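Local coordinates for protein 2-dehydropantoate 2-reductase (Enterococcus faecium, PDB 3WFI) that acts as a D-mandelate dehydrogenase of the ketopantoate reductase family, using an NAD(+)-binding Rossmann domain and a helical C-terminal domain, at residues Ile124-Trp129 against His181-Arg186; Val147-Leu152 against Lys161-Lys166; Gly196-Leu201 against Ala206-Thr211; Lys187-Gly192 against Pro239-His244; Phe15-His20 against Lys51-Lys56. One frame throughout, in Å; residues are numbered along the deposited sequence.

Contact 1. Residues Ile124-Trp129 against His181-Arg186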
# COMPACT_ATOMS: atom_id res chain seq x y z
N ILE B 124 23.90 20.90 -5.93
CA ILE B 124 23.78 19.46 -5.69
C ILE B 124 24.89 18.76 -6.45
O ILE B 124 25.23 19.17 -7.56
CB ILE B 124 22.42 18.92 -6.14
CG1 ILE B 124 22.06 19.41 -7.55
CG2 ILE B 124 21.34 19.36 -5.17
CD1 ILE B 124 20.93 18.64 -8.19
N GLY B 125 25.45 17.72 -5.85
CA GLY B 125 26.52 16.99 -6.51
C GLY B 125 26.70 15.54 -6.11
O GLY B 125 26.06 15.04 -5.18
N ASN B 126 27.57 14.87 -6.85
CA ASN B 126 27.97 13.49 -6.58
C ASN B 126 29.46 13.49 -6.41
O ASN B 126 30.15 14.22 -7.12
CB ASN B 126 27.59 12.57 -7.75
CG ASN B 126 26.09 12.43 -7.93
OD1 ASN B 126 25.61 12.21 -9.04
ND2 ASN B 126 25.35 12.56 -6.84
N THR B 127 29.96 12.67 -5.50
CA THR B 127 31.40 12.49 -5.36
C THR B 127 31.76 11.03 -5.65
O THR B 127 31.07 10.12 -5.20
CB THR B 127 31.94 12.91 -3.98
OG1 THR B 127 33.32 12.53 -3.87
CG2 THR B 127 31.14 12.27 -2.84
N MET B 128 32.83 10.82 -6.42
CA MET B 128 33.30 9.48 -6.76
C MET B 128 34.62 9.14 -6.07
O MET B 128 35.24 8.11 -6.35
CB MET B 128 33.40 9.31 -8.28
CG MET B 128 32.10 8.79 -8.91
SD MET B 128 31.02 9.94 -9.81
CE MET B 128 31.11 11.48 -8.91
N TRP B 129 35.05 10.01 -5.15
CA TRP B 129 36.20 9.74 -4.29
C TRP B 129 35.88 8.62 -3.31
O TRP B 129 34.72 8.37 -3.04
CB TRP B 129 36.58 11.00 -3.51
CG TRP B 129 37.18 12.05 -4.37
CD1 TRP B 129 36.53 13.11 -4.95
CD2 TRP B 129 38.54 12.13 -4.79
NE1 TRP B 129 37.42 13.85 -5.70
CE2 TRP B 129 38.66 13.27 -5.61
CE3 TRP B 129 39.68 11.34 -4.55
CZ2 TRP B 129 39.88 13.65 -6.19
CZ3 TRP B 129 40.88 11.73 -5.12
CH2 TRP B 129 40.97 12.87 -5.93
N HIS B 181 20.66 16.79 -11.59
CA HIS B 181 19.34 16.89 -10.99
C HIS B 181 18.47 15.76 -11.55
O HIS B 181 17.77 15.04 -10.82
CB HIS B 181 18.72 18.25 -11.30
CG HIS B 181 17.61 18.65 -10.39
ND1 HIS B 181 17.07 17.82 -9.43
CD2 HIS B 181 16.92 19.82 -10.31
CE1 HIS B 181 16.10 18.46 -8.80
NE2 HIS B 181 15.99 19.67 -9.32
N TYR B 182 18.54 15.59 -12.87
CA TYR B 182 17.84 14.53 -13.57
C TYR B 182 18.25 13.18 -13.04
O TYR B 182 17.40 12.35 -12.74
CB TYR B 182 18.12 14.58 -15.07
CG TYR B 182 17.35 13.57 -15.90
CD1 TYR B 182 16.24 13.94 -16.63
CD2 TYR B 182 17.75 12.23 -15.96
CE1 TYR B 182 15.55 13.03 -17.42
CE2 TYR B 182 17.07 11.30 -16.73
CZ TYR B 182 15.97 11.70 -17.46
OH TYR B 182 15.27 10.78 -18.21
N SER B 183 19.56 12.95 -12.91
CA SER B 183 20.06 11.63 -12.54
C SER B 183 19.72 11.31 -11.09
O SER B 183 19.49 10.14 -10.75
CB SER B 183 21.57 11.48 -12.82
OG SER B 183 22.31 11.59 -11.62
N ILE B 184 19.64 12.34 -10.25
CA ILE B 184 19.21 12.18 -8.86
C ILE B 184 17.71 11.78 -8.80
O ILE B 184 17.32 10.93 -7.99
CB ILE B 184 19.44 13.49 -8.02
CG1 ILE B 184 20.90 13.91 -7.86
CG2 ILE B 184 18.77 13.39 -6.64
CD1 ILE B 184 21.99 13.03 -8.42
N TYR B 185 16.88 12.38 -9.65
CA TYR B 185 15.46 11.98 -9.72
C TYR B 185 15.32 10.56 -10.24
O TYR B 185 14.55 9.79 -9.69
CB TYR B 185 14.64 12.96 -10.57
CG TYR B 185 13.78 13.93 -9.76
CD1 TYR B 185 14.11 15.27 -9.66
CD2 TYR B 185 12.60 13.49 -9.12
CE1 TYR B 185 13.30 16.16 -8.93
CE2 TYR B 185 11.79 14.36 -8.39
CZ TYR B 185 12.13 15.69 -8.30
OH TYR B 185 11.28 16.49 -7.56
N ARG B 186 16.10 10.20 -11.25
CA ARG B 186 16.07 8.85 -11.82
C ARG B 186 16.47 7.80 -10.79
O ARG B 186 15.81 6.77 -10.64
CB ARG B 186 17.01 8.78 -13.03
CG ARG B 186 17.11 7.41 -13.72
CD ARG B 186 17.71 7.63 -15.10
NE ARG B 186 18.01 6.41 -15.84
CZ ARG B 186 19.11 5.67 -15.69
NH1 ARG B 186 20.00 5.95 -14.75
NH2 ARG B 186 19.29 4.60 -16.47

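Contact 2. Residues Val147-Leu152 against Lys161-Lys166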
# COMPACT_ATOMS: atom_id res chain seq x y z
N VAL B 147 34.33 14.89 -8.70
CA VAL B 147 33.09 15.48 -8.23
C VAL B 147 32.36 16.08 -9.42
O VAL B 147 32.98 16.72 -10.28
CB VAL B 147 33.35 16.58 -7.17
CG1 VAL B 147 32.04 17.22 -6.72
CG2 VAL B 147 34.11 16.02 -5.97
N GLU B 148 31.05 15.89 -9.45
CA GLU B 148 30.19 16.52 -10.44
C GLU B 148 29.10 17.26 -9.67
O GLU B 148 28.56 16.72 -8.70
CB GLU B 148 29.55 15.51 -11.39
CG GLU B 148 30.58 14.74 -12.22
CD GLU B 148 29.95 13.88 -13.30
OE1 GLU B 148 28.72 13.63 -13.23
OE2 GLU B 148 30.68 13.46 -14.22
N LEU B 149 28.80 18.49 -10.09
CA LEU B 149 27.86 19.32 -9.35
C LEU B 149 27.06 20.25 -10.24
O LEU B 149 27.47 20.57 -11.36
CB LEU B 149 28.58 20.12 -8.24
CG LEU B 149 29.60 21.20 -8.65
CD1 LEU B 149 28.92 22.52 -9.00
CD2 LEU B 149 30.61 21.44 -7.53
N GLN B 150 25.90 20.66 -9.73
CA GLN B 150 24.96 21.47 -10.48
C GLN B 150 24.27 22.51 -9.59
O GLN B 150 23.97 22.24 -8.44
CB GLN B 150 23.89 20.57 -11.09
CG GLN B 150 22.97 21.30 -12.06
CD GLN B 150 22.05 20.38 -12.83
OE1 GLN B 150 21.96 19.18 -12.54
NE2 GLN B 150 21.38 20.93 -13.84
N ASN B 151 24.02 23.68 -10.16
CA ASN B 151 23.20 24.69 -9.52
C ASN B 151 21.73 24.27 -9.49
O ASN B 151 21.21 23.74 -10.47
CB ASN B 151 23.34 26.06 -10.22
CG ASN B 151 22.91 26.02 -11.68
OD1 ASN B 151 23.53 25.34 -12.49
ND2 ASN B 151 21.84 26.73 -12.00
N LEU B 152 21.06 24.52 -8.38
CA LEU B 152 19.59 24.47 -8.35
C LEU B 152 18.89 25.77 -8.74
O LEU B 152 17.75 25.73 -9.19
CB LEU B 152 19.10 24.06 -6.98
CG LEU B 152 19.46 22.62 -6.66
CD1 LEU B 152 18.93 22.29 -5.28
CD2 LEU B 152 18.88 21.68 -7.69
N LYS B 161 30.09 26.67 -11.98
CA LYS B 161 31.36 26.41 -12.65
C LYS B 161 32.54 26.94 -11.83
O LYS B 161 33.58 26.28 -11.74
CB LYS B 161 31.36 26.95 -14.08
CG LYS B 161 30.50 26.11 -15.02
CD LYS B 161 30.28 26.78 -16.37
CE LYS B 161 29.27 26.01 -17.20
NZ LYS B 161 28.93 26.70 -18.48
N LYS B 162 32.38 28.12 -11.23
CA LYS B 162 33.42 28.67 -10.34
C LYS B 162 33.60 27.82 -9.09
O LYS B 162 34.73 27.59 -8.64
CB LYS B 162 33.07 30.10 -9.93
CG LYS B 162 33.18 31.08 -11.09
CD LYS B 162 32.96 32.50 -10.58
CE LYS B 162 32.49 33.42 -11.69
NZ LYS B 162 32.05 34.72 -11.11
N LEU B 163 32.50 27.37 -8.50
CA LEU B 163 32.56 26.48 -7.36
C LEU B 163 33.35 25.21 -7.74
O LEU B 163 34.22 24.77 -6.99
CB LEU B 163 31.15 26.13 -6.89
CG LEU B 163 31.01 25.18 -5.71
CD1 LEU B 163 31.88 25.65 -4.55
CD2 LEU B 163 29.55 25.05 -5.28
N ALA B 164 33.04 24.65 -8.91
CA ALA B 164 33.75 23.47 -9.39
C ALA B 164 35.24 23.78 -9.53
O ALA B 164 36.07 22.99 -9.07
CB ALA B 164 33.17 22.99 -10.71
N ASP B 165 35.57 24.93 -10.12
CA ASP B 165 36.97 25.36 -10.30
C ASP B 165 37.68 25.46 -8.96
O ASP B 165 38.79 24.96 -8.81
CB ASP B 165 37.07 26.69 -11.04
CG ASP B 165 36.70 26.57 -12.51
OD1 ASP B 165 36.72 25.45 -13.06
OD2 ASP B 165 36.37 27.61 -13.14
N LYS B 166 37.01 26.07 -7.98
CA LYS B 166 37.57 26.25 -6.65
C LYS B 166 37.87 24.92 -5.99
O LYS B 166 38.93 24.75 -5.41
CB LYS B 166 36.68 27.15 -5.78
CG LYS B 166 36.80 28.62 -6.16
CD LYS B 166 35.97 29.56 -5.28
CE LYS B 166 34.60 29.85 -5.88
NZ LYS B 166 33.94 31.03 -5.25

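Contact 3. Residues Gly196-Leu201 against Ala206-Thr211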
# COMPACT_ATOMS: atom_id res chain seq x y z
N GLY B 196 10.54 0.23 -0.86
CA GLY B 196 9.22 0.09 -0.22
C GLY B 196 8.47 -1.17 -0.58
O GLY B 196 7.93 -1.84 0.32
N LEU B 197 8.42 -1.50 -1.87
CA LEU B 197 7.67 -2.68 -2.33
C LEU B 197 8.26 -3.97 -1.81
O LEU B 197 7.52 -4.85 -1.37
CB LEU B 197 7.59 -2.71 -3.87
CG LEU B 197 6.81 -1.56 -4.51
CD1 LEU B 197 6.95 -1.58 -6.02
CD2 LEU B 197 5.33 -1.55 -4.09
N CYS B 198 9.59 -4.10 -1.83
CA CYS B 198 10.23 -5.33 -1.32
C CYS B 198 10.04 -5.45 0.18
O CYS B 198 9.81 -6.54 0.70
CB CYS B 198 11.72 -5.35 -1.64
SG CYS B 198 12.07 -5.63 -3.37
N THR B 199 10.15 -4.31 0.86
CA THR B 199 9.99 -4.26 2.31
C THR B 199 8.58 -4.69 2.73
O THR B 199 8.43 -5.53 3.61
CB THR B 199 10.29 -2.85 2.84
OG1 THR B 199 11.67 -2.55 2.59
CG2 THR B 199 10.05 -2.78 4.34
N ILE B 200 7.57 -4.17 2.04
CA ILE B 200 6.19 -4.51 2.38
C ILE B 200 5.79 -5.93 1.94
O ILE B 200 5.10 -6.62 2.69
CB ILE B 200 5.19 -3.48 1.78
CG1 ILE B 200 5.40 -2.13 2.43
CG2 ILE B 200 3.76 -3.91 2.02
CD1 ILE B 200 5.04 -2.11 3.89
N LEU B 201 6.20 -6.35 0.76
CA LEU B 201 5.80 -7.67 0.24
C LEU B 201 6.67 -8.82 0.75
O LEU B 201 6.31 -10.00 0.57
CB LEU B 201 5.78 -7.66 -1.28
CG LEU B 201 4.69 -6.78 -1.90
CD1 LEU B 201 4.94 -6.51 -3.37
CD2 LEU B 201 3.32 -7.42 -1.69
N ALA B 206 14.20 -9.70 -7.51
CA ALA B 206 13.79 -10.70 -8.49
C ALA B 206 12.39 -11.25 -8.23
O ALA B 206 11.61 -11.42 -9.16
CB ALA B 206 14.79 -11.85 -8.55
N GLU B 207 12.07 -11.55 -6.97
CA GLU B 207 10.73 -12.06 -6.65
C GLU B 207 9.65 -10.98 -6.86
O GLU B 207 8.54 -11.27 -7.31
CB GLU B 207 10.68 -12.62 -5.23
CG GLU B 207 11.54 -13.87 -4.97
CD GLU B 207 11.74 -14.20 -3.49
OE1 GLU B 207 11.76 -13.28 -2.63
OE2 GLU B 207 11.93 -15.40 -3.18
N LEU B 208 9.99 -9.73 -6.57
CA LEU B 208 9.06 -8.65 -6.87
C LEU B 208 8.74 -8.63 -8.38
O LEU B 208 7.57 -8.57 -8.79
CB LEU B 208 9.64 -7.31 -6.42
CG LEU B 208 8.87 -6.05 -6.81
CD1 LEU B 208 7.46 -6.06 -6.23
CD2 LEU B 208 9.65 -4.83 -6.37
N GLY B 209 9.80 -8.73 -9.19
CA GLY B 209 9.67 -8.72 -10.64
C GLY B 209 8.88 -9.87 -11.23
O GLY B 209 8.29 -9.74 -12.29
N LYS B 210 8.85 -11.00 -10.53
CA LYS B 210 8.03 -12.14 -10.94
C LYS B 210 6.52 -11.97 -10.69
O LYS B 210 5.73 -12.77 -11.19
CB LYS B 210 8.51 -13.41 -10.24
CG LYS B 210 9.89 -13.82 -10.68
CD LYS B 210 10.30 -15.15 -10.07
CE LYS B 210 11.78 -15.19 -9.77
NZ LYS B 210 12.16 -16.53 -9.27
N THR B 211 6.11 -10.92 -9.97
CA THR B 211 4.68 -10.71 -9.72
C THR B 211 3.97 -10.04 -10.91
O THR B 211 4.60 -9.32 -11.68
CB THR B 211 4.46 -9.92 -8.43
OG1 THR B 211 4.87 -8.55 -8.60
CG2 THR B 211 5.26 -10.54 -7.28

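Contact 4. Residues Lys187-Gly192 against Pro239-His244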
# COMPACT_ATOMS: atom_id res chain seq x y z
N LYS B 187 17.55 8.06 -10.07
CA LYS B 187 17.94 7.19 -8.97
C LYS B 187 16.84 7.12 -7.88
O LYS B 187 16.60 6.06 -7.31
CB LYS B 187 19.27 7.66 -8.37
CG LYS B 187 19.71 6.91 -7.12
CD LYS B 187 19.81 5.41 -7.35
CE LYS B 187 20.38 4.69 -6.14
NZ LYS B 187 19.95 3.26 -6.10
N ALA B 188 16.22 8.24 -7.55
CA ALA B 188 15.20 8.24 -6.49
C ALA B 188 13.98 7.41 -6.88
O ALA B 188 13.33 6.82 -5.99
CB ALA B 188 14.78 9.66 -6.13
N CYS B 189 13.69 7.34 -8.18
CA CYS B 189 12.62 6.48 -8.68
C CYS B 189 12.93 5.00 -8.36
O CYS B 189 12.07 4.27 -7.89
CB CYS B 189 12.40 6.68 -10.19
SG CYS B 189 11.60 8.26 -10.63
N VAL B 190 14.18 4.59 -8.56
CA VAL B 190 14.61 3.25 -8.14
C VAL B 190 14.44 3.07 -6.63
O VAL B 190 13.94 2.05 -6.16
CB VAL B 190 16.08 2.96 -8.53
CG1 VAL B 190 16.48 1.56 -8.09
CG2 VAL B 190 16.31 3.16 -10.02
N ASN B 191 14.86 4.09 -5.87
CA ASN B 191 14.79 4.02 -4.41
C ASN B 191 13.35 4.10 -3.89
O ASN B 191 13.05 3.57 -2.83
CB ASN B 191 15.64 5.10 -3.76
CG ASN B 191 17.12 4.89 -3.98
OD1 ASN B 191 17.58 3.77 -4.24
ND2 ASN B 191 17.87 5.97 -3.92
N GLY B 192 12.48 4.74 -4.67
CA GLY B 192 11.08 4.86 -4.34
C GLY B 192 10.19 3.71 -4.79
O GLY B 192 8.98 3.75 -4.56
N PRO B 239 9.27 6.12 -19.65
CA PRO B 239 9.53 4.73 -20.04
C PRO B 239 10.95 4.26 -19.70
O PRO B 239 11.12 3.14 -19.18
CB PRO B 239 9.29 4.75 -21.56
CG PRO B 239 8.38 5.89 -21.80
CD PRO B 239 8.72 6.93 -20.76
N GLU B 240 11.96 5.09 -19.96
CA GLU B 240 13.33 4.70 -19.64
C GLU B 240 13.50 4.52 -18.15
O GLU B 240 14.06 3.51 -17.70
CB GLU B 240 14.34 5.72 -20.17
CG GLU B 240 15.78 5.23 -20.16
CD GLU B 240 16.44 5.19 -18.77
OE1 GLU B 240 16.20 6.10 -17.93
OE2 GLU B 240 17.21 4.24 -18.51
N VAL B 241 12.99 5.46 -17.37
CA VAL B 241 13.13 5.37 -15.92
C VAL B 241 12.45 4.11 -15.38
O VAL B 241 13.03 3.41 -14.53
CB VAL B 241 12.65 6.64 -15.21
CG1 VAL B 241 12.62 6.44 -13.70
CG2 VAL B 241 13.57 7.80 -15.57
N ILE B 242 11.26 3.80 -15.88
CA ILE B 242 10.57 2.57 -15.53
C ILE B 242 11.44 1.35 -15.86
O ILE B 242 11.62 0.46 -15.02
CB ILE B 242 9.19 2.46 -16.23
CG1 ILE B 242 8.23 3.49 -15.65
CG2 ILE B 242 8.61 1.06 -16.05
CD1 ILE B 242 7.00 3.77 -16.50
N ALA B 243 11.97 1.31 -17.08
CA ALA B 243 12.85 0.19 -17.49
C ALA B 243 14.07 0.09 -16.56
O ALA B 243 14.49 -1.01 -16.18
CB ALA B 243 13.30 0.35 -18.93
N HIS B 244 14.60 1.24 -16.17
CA HIS B 244 15.75 1.28 -15.26
C HIS B 244 15.42 0.70 -13.88
O HIS B 244 16.20 -0.06 -13.30
CB HIS B 244 16.28 2.71 -15.14
CG HIS B 244 17.45 2.85 -14.22
ND1 HIS B 244 18.63 2.16 -14.43
CD2 HIS B 244 17.64 3.60 -13.11
CE1 HIS B 244 19.49 2.47 -13.47
NE2 HIS B 244 18.92 3.33 -12.66

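Contact 5. Residues Phe15-His20 against Lys51-Lys56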
# COMPACT_ATOMS: atom_id res chain seq x y z
N PHE B 15 37.65 15.82 2.05
CA PHE B 15 37.37 17.15 1.48
C PHE B 15 38.00 18.24 2.35
O PHE B 15 38.67 19.12 1.83
CB PHE B 15 35.87 17.39 1.33
CG PHE B 15 35.29 16.87 0.04
CD1 PHE B 15 35.33 15.51 -0.26
CD2 PHE B 15 34.67 17.73 -0.87
CE1 PHE B 15 34.81 15.02 -1.43
CE2 PHE B 15 34.14 17.24 -2.05
CZ PHE B 15 34.20 15.88 -2.33
N GLY B 16 37.81 18.15 3.66
CA GLY B 16 38.38 19.10 4.60
C GLY B 16 39.90 19.18 4.52
O GLY B 16 40.48 20.28 4.46
N LEU B 17 40.54 18.02 4.50
CA LEU B 17 41.99 17.97 4.38
C LEU B 17 42.50 18.56 3.06
O LEU B 17 43.41 19.40 3.05
CB LEU B 17 42.47 16.53 4.50
CG LEU B 17 43.99 16.39 4.53
CD1 LEU B 17 44.58 17.09 5.75
CD2 LEU B 17 44.37 14.92 4.51
N MET B 18 41.90 18.12 1.96
CA MET B 18 42.35 18.57 0.65
C MET B 18 42.13 20.08 0.49
O MET B 18 43.02 20.79 0.02
CB MET B 18 41.68 17.77 -0.45
CG MET B 18 42.15 16.33 -0.48
SD MET B 18 41.26 15.30 -1.64
CE MET B 18 41.98 15.80 -3.20
N LEU B 19 40.98 20.56 0.92
CA LEU B 19 40.67 22.00 0.87
C LEU B 19 41.61 22.84 1.74
O LEU B 19 42.00 23.94 1.36
CB LEU B 19 39.22 22.25 1.29
CG LEU B 19 38.20 21.85 0.23
CD1 LEU B 19 36.81 21.71 0.84
CD2 LEU B 19 38.19 22.85 -0.92
N HIS B 20 41.93 22.32 2.91
CA HIS B 20 42.86 22.96 3.83
C HIS B 20 44.25 23.08 3.21
O HIS B 20 44.85 24.17 3.22
CB HIS B 20 42.94 22.17 5.12
CG HIS B 20 44.07 22.58 6.00
ND1 HIS B 20 45.25 21.87 6.08
CD2 HIS B 20 44.22 23.65 6.82
CE1 HIS B 20 46.07 22.47 6.92
NE2 HIS B 20 45.47 23.55 7.39
N LYS B 51 51.17 8.77 2.68
CA LYS B 51 52.06 9.45 3.61
C LYS B 51 51.25 9.75 4.86
O LYS B 51 50.10 10.16 4.76
CB LYS B 51 52.61 10.77 3.04
CG LYS B 51 52.59 10.94 1.53
CD LYS B 51 53.37 9.87 0.78
CE LYS B 51 53.19 10.01 -0.72
NZ LYS B 51 54.11 11.03 -1.30
N GLU B 52 51.86 9.54 6.03
CA GLU B 52 51.24 9.92 7.29
C GLU B 52 51.28 11.43 7.40
O GLU B 52 52.35 12.01 7.65
CB GLU B 52 51.94 9.26 8.48
CG GLU B 52 51.89 7.74 8.51
CD GLU B 52 52.62 7.14 9.71
OE1 GLU B 52 53.07 7.91 10.59
OE2 GLU B 52 52.74 5.90 9.77
N VAL B 53 50.13 12.08 7.20
CA VAL B 53 50.04 13.54 7.25
C VAL B 53 49.12 13.95 8.38
O VAL B 53 48.30 13.16 8.86
CB VAL B 53 49.54 14.18 5.92
CG1 VAL B 53 50.60 14.06 4.84
CG2 VAL B 53 48.22 13.57 5.47
N GLU B 54 49.27 15.19 8.83
CA GLU B 54 48.35 15.75 9.81
C GLU B 54 48.04 17.21 9.52
O GLU B 54 48.80 17.93 8.88
CB GLU B 54 48.86 15.59 11.24
CG GLU B 54 49.75 16.73 11.71
CD GLU B 54 50.33 16.52 13.11
OE1 GLU B 54 50.30 15.38 13.63
OE2 GLU B 54 50.83 17.51 13.67
N ALA B 55 46.90 17.63 10.06
CA ALA B 55 46.43 18.98 9.88
C ALA B 55 45.63 19.36 11.11
O ALA B 55 44.75 18.61 11.54
CB ALA B 55 45.59 19.06 8.62
N LYS B 56 45.96 20.50 11.71
CA LYS B 56 45.23 20.96 12.89
C LYS B 56 43.99 21.73 12.42
O LYS B 56 43.93 22.96 12.45
CB LYS B 56 46.14 21.77 13.82
CG LYS B 56 47.35 20.96 14.28
CD LYS B 56 46.97 19.99 15.39
CE LYS B 56 47.90 18.79 15.44
NZ LYS B 56 49.21 19.11 16.09

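Contact 1. Residues Ile124-Trp129 against His181-Arg186
The amide nitrogen of N126, whose side chain meets I184 of the facing helix, is held by two weak hydrogen bonds. N126 ND2 donates to the carbonyl oxygen G125 O at 3.1 Å, and also weakly to OD1 of N105, a residue that binds NAD(+), which would place N126 in the second shell of the coenzyme site. I184 arrives from the opposite direction, its terminal methyl CD1 lying 3.7 Å from N126 ND2 and 3.8 Å from N126 OD1. The I184 chain is nearly eclipsed about CB-CG1 (chi2 -3°), a strained turn that places CD1 against the amide. Two residues earlier in the strand, I124 makes the other touch: its CD1 packs 3.7 Å from H181 CA and nearly as close to H181 CB. Here strand 122-127 of the Rossmann sheet meets helix 180-191, which leads into the helical domain, the two short axes passing 9.4 Å apart at 73°. With no hydrogen bond between the segments, the join is van der Waals contact alone, methyls against an amide and the CA and CB of a histidine, and its polar ties, such as H181 N to Q150 OE1, run through neighbouring residues.

Contact 2. Residues Val147-Leu152 against Lys161-Lys166
Strand 147-151 packs against helix 157-168 with L149 and A164 as the nearest pair, their CA atoms 7.2 Å apart. The two elements are the first strand and the helix of a beta-alpha-beta unit that returns to the sheet as strand 174-176, parallel to and beside the first. L149 carries the contact from the strand side. Its CG lies between the backbone N and the carbonyl carbon (chi1 66°), and with this turn the CD2 methyl is the branch that reaches the helix. CD2 lies 4.2 Å from L163 CG, the two leucines meeting at a slant. L163 itself continues past this point to pack on Y123 of strand 122-127, so it covers two neighbouring strands at once, while A160 and L167 of the same helix also touch L149, which is thus enclosed by successive helical turns. On the other face of the sheet, E148 and Q150 point away from the helix and touch I180, as expected for neighbours along an extended strand. The strand is fixed by backbone hydrogen bonds from L149 to H175 and S177 on one flank and from E148 to N126 on the other. Where the helix backbone comes closest, no long side chain intervenes: L149 CD2 lies 4.2 Å from A164 CA and 4.4 Å from A164 CB.

Contact 3. Residues Gly196-Leu201 against Ala206-Thr211
This is a buried, wholly apolar contact between two consecutive short helices of the C-terminal domain, 194-201 and 205-209, away from the coenzyme site and at the interface with the second subunit. A single side chain, L208, provides nearly everything the second helix contributes. With its CG anti to the backbone N (chi1 173°), L208 extends straight at the first helix, and its two methyls divide the work. CD2 reaches between neighbouring residues, 3.9 Å from L197 CB and equally 3.9 Å from C198 SG. The other branch, CD1, meets its counterpart one turn further on: L208 CD1 and L201 CD1 are 3.8 Å apart, and the two leucines cross at about a right angle. L208 CD1 also lies 4.1 Å from L197 CB, which makes that methylene a shared floor for both branches. The two helices, joined by a short connection, belong to the all-helical domain that the sequence relates to the C-terminal domain of 6-phosphogluconate dehydrogenase. Beyond the pair, V203 and F249 add to the cover over L208, and E207 N is hydrogen-bonded to N204 OD1 in the connection. The end of the second segment is secured by T211. Its OG1 donates to the carbonyl oxygen L208 O at 2.7 Å, in the carbonyl plane with a C=O...donor angle of 157°, while T211 N donates to the same oxygen at 3.0 Å. The second subunit closes over one flank: L197 packs on F297 of that subunit, L201 and T211 on its A304, and L201 O accepts a hydrogen bond from its K305 NZ.

Contact 4. Residues Lys187-Gly192 against Pro239-His244
C189 of helix 180-191 meets V241 of helix 238-246 from its first side-chain atom onward. Its CB lies 3.5 Å from V241 CG1, and its tip, SG, turned beside the backbone N (chi1 -72°), remains 3.7 Å from the same methyl. Cysteine thus lies alongside one branch of the valine for its whole length; F225, L236 and C245 supply further apolar surroundings. V241 presents CG1 because that branch is anti to its backbone N. The next residue along the first helix, V190, makes the second touch. Its CG2 lies 3.4 Å from H244 CD2 and 3.7 Å from H244 NE2, meeting the imidazole obliquely, with the two side chains crossing at about a right angle. The ring lies one turn beyond V241, so two adjacent residues of one helix address two residues spaced three apart on the other. This is helix-helix packing within the C-terminal domain, at the end of the helix that enters it from the Rossmann domain. Polar groups lie around this patch: K187 NZ donates to N191 OD1 at 3.1 Å, tilted from the carbonyl plane. R186, one turn before V190, adds a salt bridge to E240 and packs on V241 and H244. The join between the helices therefore pairs close aliphatic contacts, one to a valine and one to an imidazole, with a salt bridge one turn away, from R186 to E240.

Contact 5. Residues Phe15-His20 against Lys51-Lys56
L17 and H20, three residues apart on helix 10-21, both touch A55 of strand 52-55. L17 leaves the helix with CG anti to the backbone N (chi1 -174°), which carries its end closer to the strand than its first bond suggests. There its branches part: L17 CD1 rests 3.6 Å from A55 CB, while L17 CD2 goes to the valine, 4.2 Å from V53 CG2. L17 and V53 approach each other at a slant. The H20 imidazole comes to the same alanine methyl obliquely, with H20 ND1 3.8 Å from A55 CB and CE1 just as near. Helix 10-21 follows the first strand of the Rossmann domain and a glycine-rich turn of GxGxxG type, where A10 and M11 bind NAD(+). The contact lies further along that helix, where its axis passes 9.8 Å from the strand's at 80°, and so joins the nucleotide-binding helix to the edge of a small second sheet. A46 on neighbouring strand 44-47 touches both L17 and V53, extending the apolar patch across two strands. E54 and K56 turn the other way, away from the helix, where K56 NZ makes a weak salt bridge to E54 OE2 at 3.3 Å.

Overall arrangement
Contacts 5 and 2 lie in the Rossmann domain, contacts 3 and 4 in the helical C-terminal domain, and contact 1 spans the two. Contact 5 closes first along the chain; contact 2 falls between the segments of contact 1, and contact 3 between those of contact 4. Contacts 1 and 2, with centres about 12 Å apart, use neighbouring strands of the eight-stranded sheet. Contacts 1 and 4, about 14 Å apart, share helix 180-191, which thereby links the coenzyme-binding sheet to the helical bundle. At the extremes, contacts 3 and 5 have centres about 45 Å apart, so the part of the subunit interface at contact 3 lies far from contact 5 within the same chain.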